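Local coordinates for acetyl-CoA hydrolase/transferase family protein (Porphyromonas gingivalis, PDB 2NVV) that probably hydrolyses acetyl-CoA or transfers its coenzyme A to another carboxylic acid, and binds zinc, at residues His417-Ile422 with Ala429-Lys434; Asp357-Ile362 with Gly466-Asn471; Asp381-Arg384 with Val388-Phe391; Gly377-Phe382 with His412-His417; Val240-Met243 with Arg247-Lys250. All blocks are in the same frame, centred on the assembly; numbering follows the deposited sequence.

Interaction 1. Residues His417-Ile422 with Ala429-Lys434; sequences HSVKVI and ADLRGK. With ZN (zinc ion), chain G.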
# COMPACT_ATOMS: atom_id res chain seq x y z
N HIS A 417 5.36 -7.85 -1.31
CA HIS A 417 5.17 -7.08 -2.53
C HIS A 417 5.59 -5.62 -2.39
O HIS A 417 5.69 -4.90 -3.37
CB HIS A 417 3.69 -7.11 -2.94
CG HIS A 417 3.12 -8.49 -2.99
ND1 HIS A 417 3.48 -9.41 -3.95
CD2 HIS A 417 2.26 -9.13 -2.17
CE1 HIS A 417 2.87 -10.56 -3.71
NE2 HIS A 417 2.13 -10.41 -2.63
N SER A 418 5.84 -5.20 -1.16
CA SER A 418 6.21 -3.82 -0.92
C SER A 418 7.62 -3.63 -0.39
O SER A 418 8.23 -2.59 -0.63
CB SER A 418 5.21 -3.18 0.06
OG SER A 418 3.90 -3.15 -0.48
N VAL A 419 8.13 -4.62 0.33
CA VAL A 419 9.48 -4.53 0.89
C VAL A 419 10.51 -4.93 -0.17
O VAL A 419 10.55 -6.07 -0.62
CB VAL A 419 9.60 -5.44 2.12
CG1 VAL A 419 10.92 -5.19 2.81
CG2 VAL A 419 8.44 -5.20 3.07
N LYS A 420 11.36 -3.98 -0.55
CA LYS A 420 12.38 -4.23 -1.57
C LYS A 420 13.76 -4.59 -1.06
O LYS A 420 14.46 -5.40 -1.67
CB LYS A 420 12.50 -3.02 -2.49
CG LYS A 420 11.16 -2.53 -3.05
CD LYS A 420 10.41 -3.65 -3.75
CE LYS A 420 9.06 -3.17 -4.27
NZ LYS A 420 8.36 -4.27 -4.99
N VAL A 421 14.16 -3.98 0.06
CA VAL A 421 15.48 -4.24 0.62
C VAL A 421 15.47 -4.27 2.15
O VAL A 421 14.76 -3.48 2.78
CB VAL A 421 16.47 -3.16 0.19
CG1 VAL A 421 17.86 -3.49 0.69
CG2 VAL A 421 16.45 -3.02 -1.33
N ILE A 422 16.25 -5.17 2.73
CA ILE A 422 16.36 -5.28 4.18
C ILE A 422 17.85 -5.20 4.55
O ILE A 422 18.70 -5.80 3.88
CB ILE A 422 15.77 -6.61 4.70
CG1 ILE A 422 14.30 -6.72 4.31
CG2 ILE A 422 15.89 -6.68 6.20
CD1 ILE A 422 13.64 -8.00 4.76
N ALA A 429 20.09 -7.35 2.07
CA ALA A 429 19.38 -8.35 1.28
C ALA A 429 18.46 -7.66 0.28
O ALA A 429 17.40 -7.17 0.65
CB ALA A 429 18.57 -9.27 2.18
N ASP A 430 18.89 -7.61 -0.97
CA ASP A 430 18.09 -7.00 -2.02
C ASP A 430 17.07 -8.05 -2.43
O ASP A 430 17.43 -9.09 -2.99
CB ASP A 430 18.96 -6.62 -3.21
CG ASP A 430 18.30 -5.61 -4.11
OD1 ASP A 430 17.06 -5.67 -4.26
OD2 ASP A 430 19.02 -4.77 -4.68
N LEU A 431 15.81 -7.78 -2.14
CA LEU A 431 14.73 -8.72 -2.42
C LEU A 431 14.13 -8.66 -3.82
O LEU A 431 13.37 -9.54 -4.20
CB LEU A 431 13.63 -8.51 -1.38
CG LEU A 431 13.78 -9.12 0.03
CD1 LEU A 431 15.22 -9.17 0.45
CD2 LEU A 431 12.95 -8.32 1.00
N ARG A 432 14.48 -7.63 -4.57
CA ARG A 432 13.92 -7.46 -5.92
C ARG A 432 14.23 -8.58 -6.90
O ARG A 432 15.36 -9.06 -6.99
CB ARG A 432 14.36 -6.11 -6.50
CG ARG A 432 13.70 -4.91 -5.83
CD ARG A 432 14.37 -3.62 -6.22
NE ARG A 432 15.76 -3.60 -5.77
CZ ARG A 432 16.60 -2.58 -5.97
NH1 ARG A 432 17.84 -2.66 -5.52
NH2 ARG A 432 16.20 -1.49 -6.60
N GLY A 433 13.21 -9.00 -7.63
CA GLY A 433 13.38 -10.04 -8.62
C GLY A 433 13.51 -11.44 -8.06
O GLY A 433 13.90 -12.35 -8.79
N LYS A 434 13.17 -11.62 -6.79
CA LYS A 434 13.29 -12.93 -6.16
C LYS A 434 11.97 -13.49 -5.66
O LYS A 434 11.09 -12.75 -5.23
CB LYS A 434 14.28 -12.85 -5.00
CG LYS A 434 15.71 -12.74 -5.46
CD LYS A 434 16.65 -12.38 -4.33
CE LYS A 434 18.09 -12.37 -4.86
NZ LYS A 434 19.06 -11.82 -3.87
ZN ZN G . 1.56 -11.99 -1.42
O HOH W 1 1.86 -10.74 0.61

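Interaction 2. Residues Asp357-Ile362 with Gly466-Asn471; sequences DIFGNI and GQTPQN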
# COMPACT_ATOMS: atom_id res chain seq x y z
N ASP A 357 10.42 -11.36 8.53
CA ASP A 357 10.52 -12.80 8.31
C ASP A 357 11.30 -13.06 7.03
O ASP A 357 11.52 -12.16 6.23
CB ASP A 357 9.15 -13.49 8.28
CG ASP A 357 8.25 -13.01 7.17
OD1 ASP A 357 8.75 -12.79 6.04
OD2 ASP A 357 7.03 -12.89 7.41
N ILE A 358 11.71 -14.31 6.86
CA ILE A 358 12.51 -14.72 5.71
C ILE A 358 11.89 -14.52 4.34
O ILE A 358 12.54 -14.76 3.32
CB ILE A 358 12.96 -16.20 5.88
CG1 ILE A 358 11.75 -17.08 6.22
CG2 ILE A 358 14.00 -16.30 7.01
CD1 ILE A 358 12.08 -18.57 6.41
N PHE A 359 10.63 -14.08 4.28
CA PHE A 359 10.01 -13.88 2.99
C PHE A 359 9.82 -12.41 2.64
O PHE A 359 9.17 -12.06 1.64
CB PHE A 359 8.69 -14.64 2.93
CG PHE A 359 8.86 -16.11 3.10
CD1 PHE A 359 8.47 -16.74 4.28
CD2 PHE A 359 9.49 -16.86 2.11
CE1 PHE A 359 8.72 -18.12 4.47
CE2 PHE A 359 9.74 -18.23 2.29
CZ PHE A 359 9.36 -18.85 3.48
N GLY A 360 10.40 -11.54 3.46
CA GLY A 360 10.33 -10.10 3.22
C GLY A 360 9.17 -9.34 3.81
O GLY A 360 8.94 -8.19 3.44
N ASN A 361 8.45 -9.95 4.73
CA ASN A 361 7.31 -9.29 5.36
C ASN A 361 7.81 -8.60 6.61
O ASN A 361 8.67 -9.12 7.32
CB ASN A 361 6.25 -10.33 5.70
CG ASN A 361 5.76 -11.07 4.47
OD1 ASN A 361 4.97 -10.54 3.69
ND2 ASN A 361 6.26 -12.28 4.28
N ILE A 362 7.27 -7.41 6.88
CA ILE A 362 7.70 -6.63 8.04
C ILE A 362 6.59 -6.31 9.05
O ILE A 362 5.46 -6.01 8.69
CB ILE A 362 8.37 -5.28 7.58
CG1 ILE A 362 9.85 -5.51 7.26
CG2 ILE A 362 8.29 -4.22 8.68
CD1 ILE A 362 10.12 -6.37 6.09
N GLY A 466 4.81 -25.80 -2.22
CA GLY A 466 4.18 -24.58 -2.67
C GLY A 466 5.09 -23.39 -2.87
O GLY A 466 6.28 -23.43 -2.56
N GLN A 467 4.51 -22.32 -3.42
CA GLN A 467 5.20 -21.06 -3.67
C GLN A 467 5.87 -20.54 -2.39
O GLN A 467 7.03 -20.14 -2.42
CB GLN A 467 4.17 -20.04 -4.18
CG GLN A 467 4.60 -18.59 -4.15
CD GLN A 467 5.59 -18.22 -5.24
OE1 GLN A 467 5.94 -17.06 -5.40
NE2 GLN A 467 6.05 -19.21 -5.99
N THR A 468 5.16 -20.58 -1.27
CA THR A 468 5.70 -20.10 0.00
C THR A 468 5.77 -21.24 1.02
O THR A 468 4.74 -21.77 1.45
CB THR A 468 4.82 -18.95 0.56
OG1 THR A 468 4.73 -17.90 -0.42
CG2 THR A 468 5.42 -18.38 1.84
N PRO A 469 6.99 -21.64 1.41
CA PRO A 469 7.28 -22.71 2.37
C PRO A 469 6.94 -22.44 3.83
O PRO A 469 7.74 -22.75 4.72
CB PRO A 469 8.79 -22.95 2.20
CG PRO A 469 9.13 -22.30 0.89
CD PRO A 469 8.25 -21.10 0.86
N GLN A 470 5.76 -21.88 4.10
CA GLN A 470 5.36 -21.62 5.49
C GLN A 470 4.76 -22.88 6.09
O GLN A 470 3.89 -23.52 5.49
CB GLN A 470 4.35 -20.47 5.56
CG GLN A 470 4.97 -19.09 5.42
CD GLN A 470 5.75 -18.66 6.65
OE1 GLN A 470 6.25 -19.49 7.40
NE2 GLN A 470 5.88 -17.36 6.84
N ASN A 471 5.22 -23.25 7.28
CA ASN A 471 4.70 -24.44 7.94
C ASN A 471 3.77 -24.01 9.07
O ASN A 471 4.19 -23.70 10.19
CB ASN A 471 5.86 -25.25 8.50
CG ASN A 471 5.42 -26.60 8.99
OD1 ASN A 471 4.45 -26.71 9.72
ND2 ASN A 471 6.15 -27.64 8.59

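Interaction 3. Residues Asp381-Arg384 with Val388-Phe391; sequences DFTR and VSIF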
# COMPACT_ATOMS: atom_id res chain seq x y z
N ASP A 381 2.70 4.56 3.83
CA ASP A 381 2.61 5.60 2.80
C ASP A 381 3.91 5.66 1.99
O ASP A 381 3.89 5.75 0.77
CB ASP A 381 2.38 6.98 3.43
CG ASP A 381 1.02 7.11 4.11
OD1 ASP A 381 -0.02 6.83 3.48
OD2 ASP A 381 0.99 7.52 5.29
N PHE A 382 5.04 5.61 2.69
CA PHE A 382 6.34 5.67 2.07
C PHE A 382 6.79 4.37 1.41
O PHE A 382 6.93 4.29 0.19
CB PHE A 382 7.35 6.12 3.11
CG PHE A 382 7.24 7.58 3.46
CD1 PHE A 382 7.68 8.55 2.58
CD2 PHE A 382 6.66 7.98 4.66
CE1 PHE A 382 7.55 9.90 2.88
CE2 PHE A 382 6.53 9.32 4.97
CZ PHE A 382 6.98 10.28 4.08
N THR A 383 7.00 3.34 2.22
CA THR A 383 7.43 2.03 1.72
C THR A 383 6.73 1.61 0.43
O THR A 383 7.37 1.29 -0.57
CB THR A 383 7.17 0.91 2.75
OG1 THR A 383 7.91 1.19 3.95
CG2 THR A 383 7.60 -0.42 2.20
N ARG A 384 5.40 1.61 0.47
CA ARG A 384 4.58 1.22 -0.66
C ARG A 384 4.87 1.97 -1.96
O ARG A 384 4.90 1.36 -3.03
CB ARG A 384 3.10 1.35 -0.32
CG ARG A 384 2.17 1.11 -1.50
CD ARG A 384 2.24 -0.32 -2.00
NE ARG A 384 1.41 -1.21 -1.20
CZ ARG A 384 0.09 -1.36 -1.37
NH1 ARG A 384 -0.59 -2.20 -0.59
NH2 ARG A 384 -0.54 -0.69 -2.32
N VAL A 388 12.65 2.85 -4.02
CA VAL A 388 13.18 1.60 -3.49
C VAL A 388 12.91 1.68 -2.00
O VAL A 388 13.29 2.66 -1.36
CB VAL A 388 14.72 1.45 -3.67
CG1 VAL A 388 15.11 -0.02 -3.46
CG2 VAL A 388 15.15 1.92 -5.02
N SER A 389 12.24 0.68 -1.43
CA SER A 389 11.95 0.72 -0.01
C SER A 389 12.96 -0.10 0.76
O SER A 389 13.25 -1.24 0.40
CB SER A 389 10.54 0.21 0.28
OG SER A 389 10.46 -1.18 0.01
N ILE A 390 13.49 0.48 1.83
CA ILE A 390 14.48 -0.18 2.66
C ILE A 390 14.03 -0.30 4.11
O ILE A 390 13.42 0.61 4.67
CB ILE A 390 15.82 0.60 2.64
CG1 ILE A 390 16.30 0.77 1.20
CG2 ILE A 390 16.85 -0.13 3.49
CD1 ILE A 390 17.46 1.74 1.07
N PHE A 391 14.33 -1.43 4.71
CA PHE A 391 14.00 -1.66 6.10
C PHE A 391 15.26 -2.06 6.84
O PHE A 391 16.00 -2.96 6.41
CB PHE A 391 12.91 -2.72 6.21
CG PHE A 391 11.53 -2.17 6.06
CD1 PHE A 391 10.90 -1.52 7.12
CD2 PHE A 391 10.86 -2.27 4.84
CE1 PHE A 391 9.61 -0.98 6.99
CE2 PHE A 391 9.57 -1.73 4.69
CZ PHE A 391 8.95 -1.08 5.77

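Interaction 4. Residues Gly377-Phe382 with His412-His417; sequences GGSGDF and HDHSEH. With ZN (zinc ion), chain G; ZN (zinc ion), chain H.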
# COMPACT_ATOMS: atom_id res chain seq x y z
N GLY A 377 2.12 4.27 11.42
CA GLY A 377 2.66 5.57 11.05
C GLY A 377 2.61 5.83 9.56
O GLY A 377 1.62 5.54 8.90
N GLY A 378 3.69 6.40 9.03
CA GLY A 378 3.76 6.68 7.61
C GLY A 378 4.64 5.69 6.89
O GLY A 378 4.96 5.88 5.72
N SER A 379 5.04 4.61 7.56
CA SER A 379 5.89 3.61 6.94
C SER A 379 5.21 2.97 5.74
O SER A 379 5.87 2.58 4.79
CB SER A 379 6.29 2.52 7.94
OG SER A 379 5.16 1.85 8.44
N GLY A 380 3.88 2.86 5.79
CA GLY A 380 3.14 2.30 4.68
C GLY A 380 3.06 3.30 3.53
O GLY A 380 3.31 2.95 2.38
N ASP A 381 2.70 4.56 3.83
CA ASP A 381 2.61 5.60 2.80
C ASP A 381 3.91 5.66 1.99
O ASP A 381 3.89 5.75 0.77
CB ASP A 381 2.38 6.98 3.43
CG ASP A 381 1.02 7.11 4.11
OD1 ASP A 381 -0.02 6.83 3.48
OD2 ASP A 381 0.99 7.52 5.29
N PHE A 382 5.04 5.61 2.69
CA PHE A 382 6.34 5.67 2.07
C PHE A 382 6.79 4.37 1.41
O PHE A 382 6.93 4.29 0.19
CB PHE A 382 7.35 6.12 3.11
CG PHE A 382 7.24 7.58 3.46
CD1 PHE A 382 7.68 8.55 2.58
CD2 PHE A 382 6.66 7.98 4.66
CE1 PHE A 382 7.55 9.90 2.88
CE2 PHE A 382 6.53 9.32 4.97
CZ PHE A 382 6.98 10.28 4.08
N HIS A 412 1.61 -8.58 10.41
CA HIS A 412 2.02 -8.04 9.12
C HIS A 412 1.61 -6.59 8.89
O HIS A 412 0.43 -6.26 8.86
CB HIS A 412 1.45 -8.89 7.98
CG HIS A 412 1.96 -10.30 7.95
ND1 HIS A 412 2.63 -10.83 6.86
CD2 HIS A 412 1.87 -11.30 8.86
CE1 HIS A 412 2.95 -12.09 7.11
NE2 HIS A 412 2.50 -12.40 8.31
N ASP A 413 2.61 -5.73 8.72
CA ASP A 413 2.38 -4.32 8.43
C ASP A 413 2.78 -4.01 6.99
O ASP A 413 2.15 -3.17 6.33
CB ASP A 413 3.15 -3.44 9.41
CG ASP A 413 2.49 -3.36 10.76
OD1 ASP A 413 1.27 -3.12 10.79
OD2 ASP A 413 3.18 -3.53 11.79
N HIS A 414 3.81 -4.69 6.49
CA HIS A 414 4.26 -4.51 5.11
C HIS A 414 4.47 -5.88 4.49
O HIS A 414 5.03 -6.76 5.12
CB HIS A 414 5.55 -3.68 5.09
CG HIS A 414 5.44 -2.41 5.88
ND1 HIS A 414 5.72 -2.34 7.22
CD2 HIS A 414 4.98 -1.18 5.53
CE1 HIS A 414 5.44 -1.13 7.67
NE2 HIS A 414 4.99 -0.41 6.66
N SER A 415 4.01 -6.06 3.25
CA SER A 415 4.12 -7.35 2.59
C SER A 415 5.29 -7.51 1.62
O SER A 415 5.94 -6.53 1.21
CB SER A 415 2.83 -7.65 1.83
OG SER A 415 2.83 -7.02 0.57
N GLU A 416 5.52 -8.77 1.25
CA GLU A 416 6.58 -9.16 0.33
C GLU A 416 6.54 -8.35 -0.96
O GLU A 416 7.56 -8.18 -1.63
CB GLU A 416 6.43 -10.65 -0.02
CG GLU A 416 5.05 -11.04 -0.53
CD GLU A 416 5.00 -12.47 -1.05
OE1 GLU A 416 3.89 -12.99 -1.30
OE2 GLU A 416 6.08 -13.07 -1.22
N HIS A 417 5.36 -7.85 -1.31
CA HIS A 417 5.17 -7.08 -2.53
C HIS A 417 5.59 -5.62 -2.39
O HIS A 417 5.69 -4.90 -3.37
CB HIS A 417 3.69 -7.11 -2.94
CG HIS A 417 3.12 -8.49 -2.99
ND1 HIS A 417 3.48 -9.41 -3.95
CD2 HIS A 417 2.26 -9.13 -2.17
CE1 HIS A 417 2.87 -10.56 -3.71
NE2 HIS A 417 2.13 -10.41 -2.63
ZN ZN G . 1.56 -11.99 -1.42
ZN ZN H . -1.05 -3.39 11.63
O HOH W 1 1.86 -10.74 0.61
O HOH W 2 -1.35 -4.28 9.66
O HOH W 3 -0.47 -2.22 13.63

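Interaction 5. Residues Val240-Met243 with Arg247-Lys250; sequences VSEM and RIPK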
# COMPACT_ATOMS: atom_id res chain seq x y z
N VAL A 240 25.17 4.15 -2.69
CA VAL A 240 26.15 4.61 -3.68
C VAL A 240 26.36 3.47 -4.69
O VAL A 240 26.53 3.69 -5.88
CB VAL A 240 27.54 4.98 -3.05
CG1 VAL A 240 27.34 5.78 -1.79
CG2 VAL A 240 28.35 3.74 -2.77
N SER A 241 26.31 2.25 -4.19
CA SER A 241 26.52 1.08 -5.01
C SER A 241 25.44 0.93 -6.06
O SER A 241 25.69 0.46 -7.18
CB SER A 241 26.58 -0.14 -4.12
OG SER A 241 26.55 -1.32 -4.90
N GLU A 242 24.22 1.32 -5.69
CA GLU A 242 23.07 1.25 -6.59
C GLU A 242 23.16 2.29 -7.67
O GLU A 242 22.78 2.03 -8.82
CB GLU A 242 21.78 1.43 -5.80
CG GLU A 242 21.39 0.22 -4.97
CD GLU A 242 21.26 -1.02 -5.82
OE1 GLU A 242 20.30 -1.11 -6.62
OE2 GLU A 242 22.13 -1.91 -5.70
N MSE A 243 23.66 3.47 -7.32
CA MSE A 243 23.79 4.55 -8.30
C MSE A 243 24.77 4.17 -9.39
O MSE A 243 24.51 4.40 -10.57
CB MSE A 243 24.27 5.84 -7.64
CG MSE A 243 23.26 6.48 -6.71
SE MSE A 243 23.83 8.25 -6.23
CE MSE A 243 25.01 7.87 -4.78
N ARG A 247 20.89 1.76 -10.97
CA ARG A 247 19.55 1.55 -10.43
C ARG A 247 18.99 2.74 -9.67
O ARG A 247 17.87 2.70 -9.17
CB ARG A 247 19.53 0.29 -9.57
CG ARG A 247 19.33 -0.98 -10.39
CD ARG A 247 19.63 -2.22 -9.58
NE ARG A 247 20.92 -2.78 -9.98
CZ ARG A 247 21.84 -3.22 -9.14
NH1 ARG A 247 22.99 -3.72 -9.59
NH2 ARG A 247 21.63 -3.16 -7.83
N ILE A 248 19.78 3.81 -9.58
CA ILE A 248 19.37 5.04 -8.94
C ILE A 248 20.08 6.12 -9.73
O ILE A 248 21.28 6.00 -10.01
CB ILE A 248 19.84 5.14 -7.46
CG1 ILE A 248 19.24 4.01 -6.64
CG2 ILE A 248 19.40 6.49 -6.87
CD1 ILE A 248 19.60 4.09 -5.17
N PRO A 249 19.36 7.18 -10.13
CA PRO A 249 20.00 8.25 -10.90
C PRO A 249 21.21 8.83 -10.20
O PRO A 249 21.20 9.02 -8.98
CB PRO A 249 18.87 9.26 -11.13
CG PRO A 249 17.81 8.88 -10.14
CD PRO A 249 17.91 7.39 -10.02
N LYS A 250 22.26 9.10 -10.97
CA LYS A 250 23.52 9.64 -10.47
C LYS A 250 23.43 10.83 -9.52
O LYS A 250 24.26 10.96 -8.63
CB LYS A 250 24.43 10.01 -11.65
CG LYS A 250 25.51 8.97 -11.94
CD LYS A 250 24.94 7.58 -12.26
CE LYS A 250 26.06 6.65 -12.66
NZ LYS A 250 25.55 5.38 -13.27

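Interaction 1. Residues His417-Ile422 with Ala429-Lys434
Leu431 faces Ile422 and Val419 at the open end of the antiparallel hairpin, away from its turn. Ile422 and Ala429 form the hydrogen-bonded pair: Ala429 N to Ile422 O at 2.8 Å and Ile422 N to Ala429 O at 3.1 Å. A third bond, Leu431 N to Lys420 O at 2.8 Å, carries the pairing beyond the strands. The tight part is apolar. The CD2 methyl of Leu431 lies 3.8 Å from Ile422 CD1 and 4.1 Å from Val419 CG1, alongside the valine and slanting across the isoleucine.

On the more open side, partly exposed, the packing is looser, with Lys420 and Arg432 crossing at about a right angle (CB of Lys420 to CG of Arg432, 4.0 Å). Arg432 bends at chi3 (-63°), which turns its guanidinium back on Asp430. The grip is side-on: NE meets OD1 of Asp430 on its syn lone pair at 2.9 Å, and NH1 takes OD2. OD1 also accepts Arg432 N in an Asx turn. Phe116 of the second subunit meets Arg432 in a cation-pi contact. Lys420 NZ turns away to His417 O. His417 binds a zinc ion through NE2 at 2.1 Å; Glu416 and, from the second subunit, Asp413 and His411 share that metal.

Helix 436-446 covers the Ile422-Ala429 face through Ile443, Phe238 of helix 226-245 covers the Val421-Asp430 face, and strand 389-392 pairs with Val421.

Interaction 2. Residues Asp357-Ile362 with Gly466-Asn471
Phe359 carries this contact, its ring entering the loop 466-471 between Thr468, Pro469 and Gln470. Taking the apolar contacts first, Thr468 CG2 sits over the centre of one ring face, 4.1 Å from the centroid and 3° off the normal, a clean CH-pi contact. Pro469 CD approaches CE2 of Phe359 obliquely at 3.5 Å, and Ile358 CG1 lies against the ring face opposite the threonine.

The polar neighbour is Gln470. Its chain bends at chi2 (-73°), bringing the amide to the ring edge, with NE2 3.7 Å from CD1 of Phe359 and the amide and ring planes 58° apart. The hydrogen bonds of that amide go to Pro407 and Tyr459, which fix how it is turned.

Within the loop 357-362, hydrogen bonds gather on Asp357. OD1 accepts Phe359 N at 2.9 Å, Asn361 N at 3.1 Å and Asn361 ND2 at 3.1 Å, the last on its syn lone pair. Three donors on one oxygen hold the loop that presents the phenylalanine, and OD2 is bonded to Val409 N.

The arrangement is an Asx turn combined with a type I beta turn from Asp357 to Gly360, linking strands 355-357 and 362-367.

Interaction 3. Residues Asp381-Arg384 with Val388-Phe391
The backbones of helix 379-385 and strand 389-392 come closest at Thr383 and Ser389, whose CA atoms are 5.0 Å apart. From there the threonine side chain bridges two strand residues on the same side of the strand, Ser389 and Phe391.

The two branches of Thr383 do different work. CG2, set anti to the backbone N (chi1 -60° for OG1), packs against CB of Ser389 at 3.6 Å and CE2 of Phe391 at 3.4 Å. OG1 is directed to the far end of the ring, approaching it obliquely. Threonine and phenylalanine side chains cross at about a right angle, and the ring atoms nearest the threonine are CZ and CE2. The serine CB also touches the carbonyl O of Thr383 at 3.5 Å.

The polar ends are satisfied by other partners. Thr383 OG1 is hydrogen-bonded to Ser379 O one helical turn back. Ser389 OG, turned between its backbone N and carbonyl carbon (chi1 68°), is bonded to Ser418 O and Lys420 N in the loop just before strand 421-424. The Phe391 ring also meets His414, at planes about 45° apart.

Chemically, then, helix and strand are joined here by van der Waals packing of methyl, methylene and ring, while both hydroxyls spend their hydrogen bonding on the helix and on the segment 417-422, so that Ser389 ties the strand to its neighbour as well.

Interaction 4. Residues Gly377-Phe382 with His412-His417
A zinc-binding loop meets the start of a helix here: His414, between the metal ligands Asp413 and Glu416, reaches Ser379 in the first turn of helix 379-385. NE2 of His414 lies 2.9 Å from Ser379 OG, in a weak hydrogen bond bent to 123° at the hydrogen, and both Ser379 OG and Gly380 N lie near the plane of the imidazole, at its edge. The serine hydroxyl sits between its backbone N and carbonyl carbon (chi1 61°), where it also bonds to Ile376 O, its stronger partner. Gly378 is the N-cap of the helix, and its carbonyl O accepts Phe382 N at 3.0 Å.

The flanking residues of the loop hold metal. Asp413 OD1 binds one zinc ion at 2.5 Å, together with His411 and two waters, while OD2 is fixed by Thr365 OG1 and Ser364 N. Glu416 OE1 binds the other zinc ion, also at 2.5 Å, and its chain runs extended beyond CG, with CG 3.6 Å above the centre of the His417 ring. OE2 of Glu416 has a salt bridge to Arg439. Ser415 OG accepts His417 N at 3.3 Å in an ST turn.

On the helix side of the contact, Gly378 is predicted to bind CoA, and Ser379 lies near Glu284, the predicted thioester-forming residue. Each zinc ion is completed by the second subunit, which gives His417 and Glu416 to the Asp413 site and Asp413 and His411 to the other. These are intersubunit metal sites, sharing ligands from both chains and bridging the dimer.

Interaction 5. Residues Val240-Met243 with Arg247-Lys250
Glu242 folds back at chi2 (-57°) and Arg247 bends at chi3 (-105°), and these two turns carry their charged ends to one another. The result is a salt bridge, Glu242 OE2 to Arg247 NH2 at 2.5 Å, with the carboxylate at the edge of the guanidinium. The two planes stand 53° apart. NH2 also lies 2.7 Å from OE1 of Glu242, so a single nitrogen faces both carboxylate oxygens. OE1 in addition has a salt bridge to Arg432, so the carboxylate faces two arginines, which would probably favour its ionised form.

The backbone closes the turn as well. Arg247 N donates to Glu242 O at 2.9 Å, from a residue five positions on, at the C-terminal end of helix 226-245. It is a 6→1 bond of the kind seen in Schellman motifs, though this bond alone does not establish one, and the chain then leads toward strand 255-257.

Ile248 lies against the helix. Its CD1 reaches Glu242 CB at 3.5 Å, and its CB meets CG of Met243, modelled as selenomethionine, at 3.7 Å, the two side chains crossing at a slant. Ile248 O accepts a CA-H contact from Met243 CA at 3.4 Å. The selenium of Met243 lies nearest Lys250 O, at 3.6 Å. On the more exposed side Lys250 starts away from the helix but bends at chi2, and its NZ comes round to Met243 O at 3.1 Å.

How the interactions relate
Along the chain interaction 5 comes first, interactions 4 and 3 follow from helix 379-385, interaction 1 comes later, and interaction 2 closes a long loop around 3, 4 and 1. Interactions 1, 3 and 4 lie within the C-terminal domain; 3 and 4 have centres about 7 Å apart, and 1 and 3 meet on neighbouring strands, 421-424 and 389-392, of one mixed sheet. Interaction 2 is linked to 4 through backbone bonds of Ile362. Interaction 5, about 16 Å from interaction 1 between centres, is joined to it by Glu242 and Arg432. All five touch the second subunit, and the zinc ions bound by the loop of interaction 4 are shared with it, so this region lies along the dimer interface.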